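Local coordinates for glycine betaine, L-proline ABC transporter, glycine/betaine/L-proline-binding protein (ProX) (Borrelia burgdorferi, PDB 3TMG), which probably serves as the substrate-binding component of an ABC transporter, holding glycine betaine between its two lobes for uptake into the cell, at residues 57-60 and 61-64; 249-252 and 253-256. All blocks are in the same frame, centred on the assembly; numbering follows the deposited sequence.

Contact 1: residues 57-60 and 61-64; sequences YQYL and ASGK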
loop_
_atom_site.group_PDB
_atom_site.type_symbol
_atom_site.label_atom_id
_atom_site.label_comp_id
_atom_site.label_asym_id
_atom_site.label_seq_id
_atom_site.Cartn_x
_atom_site.Cartn_y
_atom_site.Cartn_z
ATOM N N TYR A 57 12.490 2.500 3.432
ATOM C CA TYR A 57 13.514 1.595 2.924
ATOM C C TYR A 57 14.926 1.888 3.494
ATOM O O TYR A 57 15.657 0.970 3.909
ATOM C CB TYR A 57 13.544 1.610 1.380
ATOM C CG TYR A 57 12.529 0.711 0.767
ATOM C CD1 TYR A 57 12.776 -0.663 0.640
ATOM C CD2 TYR A 57 11.305 1.207 0.312
ATOM C CE1 TYR A 57 11.842 -1.502 0.065
ATOM C CE2 TYR A 57 10.358 0.363 -0.255
ATOM C CZ TYR A 57 10.642 -0.997 -0.356
ATOM O OH TYR A 57 9.719 -1.841 -0.917
ATOM N N GLN A 58 15.285 3.162 3.567
ATOM C CA GLN A 58 16.572 3.569 4.191
ATOM C C GLN A 58 16.729 3.036 5.622
ATOM O O GLN A 58 17.779 2.467 6.018
ATOM C CB GLN A 58 16.656 5.099 4.257
ATOM C CG GLN A 58 16.911 5.802 2.938
ATOM C CD GLN A 58 17.722 7.082 3.111
ATOM O OE1 GLN A 58 17.725 7.711 4.182
ATOM N NE2 GLN A 58 18.456 7.454 2.055
ATOM N N TYR A 59 15.691 3.246 6.421
ATOM C CA TYR A 59 15.710 2.897 7.842
ATOM C C TYR A 59 15.736 1.414 8.114
ATOM O O TYR A 59 16.377 0.961 9.055
ATOM C CB TYR A 59 14.503 3.489 8.525
ATOM C CG TYR A 59 14.740 4.881 8.960
ATOM C CD1 TYR A 59 15.897 5.562 8.579
ATOM C CD2 TYR A 59 13.814 5.530 9.756
ATOM C CE1 TYR A 59 16.129 6.848 9.001
ATOM C CE2 TYR A 59 14.047 6.824 10.183
ATOM C CZ TYR A 59 15.191 7.466 9.797
ATOM O OH TYR A 59 15.384 8.734 10.222
ATOM N N LEU A 60 15.037 0.686 7.265
ATOM C CA LEU A 60 15.061 -0.748 7.261
ATOM C C LEU A 60 16.498 -1.222 7.037
ATOM O O LEU A 60 16.990 -2.078 7.790
ATOM C CB LEU A 60 14.135 -1.262 6.169
ATOM C CG LEU A 60 14.071 -2.788 5.981
ATOM C CD1 LEU A 60 13.467 -3.463 7.204
ATOM C CD2 LEU A 60 13.299 -3.126 4.702
ATOM N N ALA A 61 17.166 -0.648 6.032
ATOM C CA ALA A 61 18.534 -1.050 5.644
ATOM C C ALA A 61 19.590 -0.704 6.685
ATOM O O ALA A 61 20.583 -1.382 6.813
ATOM C CB ALA A 61 18.903 -0.458 4.288
ATOM N N SER A 62 19.362 0.348 7.458
ATOM C CA SER A 62 20.292 0.671 8.535
ATOM C C SER A 62 19.841 0.071 9.862
ATOM O O SER A 62 20.501 0.271 10.853
ATOM C CB SER A 62 20.479 2.176 8.683
ATOM O OG SER A 62 19.223 2.809 8.783
ATOM N N GLY A 63 18.705 -0.626 9.875
ATOM C CA GLY A 63 18.184 -1.262 11.110
ATOM C C GLY A 63 17.568 -0.321 12.145
ATOM O O GLY A 63 17.459 -0.679 13.326
ATOM N N LYS A 64 17.172 0.887 11.739
ATOM C CA LYS A 64 16.555 1.841 12.680
ATOM C C LYS A 64 15.052 1.560 12.880
ATOM O O LYS A 64 14.441 2.060 13.820
ATOM C CB LYS A 64 16.775 3.283 12.220
ATOM C CG LYS A 64 18.203 3.717 12.466
ATOM C CD LYS A 64 18.448 5.000 11.716
ATOM C CE LYS A 64 19.866 5.467 11.919
ATOM N NZ LYS A 64 20.009 6.505 10.873
#
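K64 crosses one face of the Y59 ring at an oblique angle where helix 53-61 ends. K64 CB sits 4.2 Å above the ring plane, offset toward the rim near Y59 CG, and further along the lysine K64 CD comes within 4.0 Å of Y59 CE1. The lysine leaves its backbone with K64 CG anti to the carbonyl carbon (chi1 -74°) and is extended from there on, which carries its methylenes over the ring from near Y59 CG to near Y59 CE1. Elsewhere L60, which is buried, packs on I65 and L212, and A61 touches L84 and K87.

The backbone bonds wind down the helix and then change pattern. A61 N donates to Y57 O at 3.1 Å and S62 N to Q58 O at 3.0 Å, the regular i to i-4 bonds of the last turn. K64 N then reaches back five residues to Y59 O at 2.8 Å, with an N-H...O angle of 139°. G63 has positive phi, and this is a Schellman motif, a C-terminal capping arrangement in which K64 N bonds to Y59 O and G63 N to L60 O as the chain turns out of the helix toward strand 67-73. G63 N lies 3.1 Å from L60 O in a bond made from above the carbonyl plane rather than on a lone pair.

Among the polar side chains, S62 OG folds back over the helix end, 3.1 Å from Q58 O and 3.4 Å from Y59 O, so its hydroxyl has a choice of carbonyl acceptors. Its chi1 of 52° places OG between the backbone N and the carbonyl carbon. Y57 is buried, and its OH is hydrogen-bonded to D77 and S71.

Contact 2: residues 249-252 and 253-256; sequences PGKE and YRNA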
loop_
_atom_site.group_PDB
_atom_site.type_symbol
_atom_site.label_atom_id
_atom_site.label_comp_id
_atom_site.label_asym_id
_atom_site.label_seq_id
_atom_site.Cartn_x
_atom_site.Cartn_y
_atom_site.Cartn_z
ATOM N N PRO A 249 -12.450 8.848 9.960
ATOM C CA PRO A 249 -11.055 9.349 9.934
ATOM C C PRO A 249 -10.464 9.473 11.348
ATOM O O PRO A 249 -11.157 9.914 12.281
ATOM C CB PRO A 249 -11.157 10.732 9.262
ATOM C CG PRO A 249 -12.589 11.047 9.127
ATOM C CD PRO A 249 -13.398 9.783 9.324
ATOM N N GLY A 250 -9.200 9.091 11.490
ATOM C CA GLY A 250 -8.496 9.328 12.765
ATOM C C GLY A 250 -8.688 8.181 13.758
ATOM O O GLY A 250 -8.202 8.249 14.899
ATOM N N LYS A 251 -9.426 7.156 13.329
ATOM C CA LYS A 251 -9.789 6.053 14.261
ATOM C C LYS A 251 -9.014 4.759 13.919
ATOM O O LYS A 251 -9.406 3.677 14.368
ATOM C CB LYS A 251 -11.276 5.739 14.242
ATOM C CG LYS A 251 -12.282 6.865 14.591
ATOM C CD LYS A 251 -11.880 7.706 15.790
ATOM C CE LYS A 251 -13.010 8.680 16.088
ATOM N NZ LYS A 251 -12.626 9.706 17.101
ATOM N N GLU A 252 -7.926 4.862 13.168
ATOM C CA GLU A 252 -7.241 3.643 12.656
ATOM C C GLU A 252 -6.715 2.767 13.782
ATOM O O GLU A 252 -6.750 1.554 13.704
ATOM C CB GLU A 252 -6.077 4.000 11.730
ATOM C CG GLU A 252 -6.492 4.821 10.514
ATOM C CD GLU A 252 -6.353 6.336 10.721
ATOM O OE1 GLU A 252 -6.635 6.885 11.799
ATOM O OE2 GLU A 252 -5.942 7.001 9.751
ATOM N N TYR A 253 -6.238 3.373 14.852
ATOM C CA TYR A 253 -5.742 2.509 15.952
ATOM C C TYR A 253 -6.904 1.806 16.700
ATOM O O TYR A 253 -6.860 0.607 16.963
ATOM C CB TYR A 253 -4.910 3.333 16.927
ATOM C CG TYR A 253 -4.532 2.519 18.143
ATOM C CD1 TYR A 253 -3.472 1.598 18.079
ATOM C CD2 TYR A 253 -5.248 2.647 19.347
ATOM C CE1 TYR A 253 -3.134 0.816 19.178
ATOM C CE2 TYR A 253 -4.890 1.899 20.464
ATOM C CZ TYR A 253 -3.824 0.986 20.367
ATOM O OH TYR A 253 -3.459 0.230 21.479
ATOM N N ARG A 254 -7.918 2.570 17.090
ATOM C CA ARG A 254 -9.105 1.996 17.711
ATOM C C ARG A 254 -9.715 0.894 16.820
ATOM O O ARG A 254 -10.116 -0.163 17.324
ATOM C CB ARG A 254 -10.158 3.081 17.996
ATOM C CG ARG A 254 -11.392 2.576 18.728
ATOM C CD ARG A 254 -12.603 3.484 18.453
ATOM N NE ARG A 254 -13.056 3.392 17.041
ATOM C CZ ARG A 254 -13.931 4.224 16.482
ATOM N NH1 ARG A 254 -14.407 5.265 17.171
ATOM N NH2 ARG A 254 -14.293 4.052 15.233
ATOM N N ASN A 255 -9.811 1.149 15.510
ATOM C CA ASN A 255 -10.375 0.151 14.589
ATOM C C ASN A 255 -9.485 -1.079 14.439
ATOM O O ASN A 255 -10.005 -2.203 14.287
ATOM C CB ASN A 255 -10.671 0.759 13.212
ATOM C CG ASN A 255 -11.802 1.759 13.284
ATOM O OD1 ASN A 255 -12.541 1.794 14.280
ATOM N ND2 ASN A 255 -11.902 2.619 12.277
ATOM N N ALA A 256 -8.177 -0.898 14.584
ATOM C CA ALA A 256 -7.257 -2.064 14.661
ATOM C C ALA A 256 -7.475 -2.878 15.948
ATOM O O ALA A 256 -7.403 -4.124 15.920
ATOM C CB ALA A 256 -5.791 -1.604 14.539
HETATM O O HOH W 1 -7.732 5.657 17.045
HETATM O O HOH W 2 -5.805 6.374 15.215
#
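N255 OD1 is gripped by two nitrogens of the R254 guanidinium, NE at 3.2 Å and NH2 at 3.0 Å, while K251 crosses one face of that same guanidinium. The oxygen lies at the guanidinium edge, in its plane. This side-on pair of bonds to one atom helps fix the rotation of the arginine head, whose NH2 also forms a salt bridge with E248. Over the face, K251 CG stands 3.3 Å above the plane, toward the rim, and 3.5 Å from R254 NH2. A bend at chi2 (-44°) of K251 lays CD and CE along R254 NH1. K251 NZ lies 4.8 Å from R254 NH1.

K251 occupies the N-cap position of helix 252-262. Its O receives N255 N at 2.8 Å in a nearly straight bond (164°), the first i to i-4 bond here, and E252 O receives A256 N next. Two waters take up N-H groups of the first turn: one links Y253 N to G250 O, while the other accepts from R254 N and donates only weakly to G250 O.

The helix start packs against two other helices. Y253 and A256 pack on helix 26-41, where Y253 OH bonds to E40, whereas E252 and N255 lean on helix 235-247, with N255 ND2 bonded to N245.

How the contacts relate
Contact 1 is the C-terminal end of one helix and contact 2 the N-terminal start of another: 57-64 closes helix 53-61 with a C-terminal cap, and 249-256 opens helix 252-262. They do not touch; their centres are 26 Å apart and their nearest atoms about 18 Å. Neither includes a residue of the betaine pocket. Contact 1 comes closer to the ligand, the Y57 side chain lying about 8 Å from trimethyl glycine and about 11 Å from the side chain of T136. Y57 bonds to D77, which directly follows the pocket residue A76. Contact 2 is more remote, with the E252 side chain about 14 Å from the ligand.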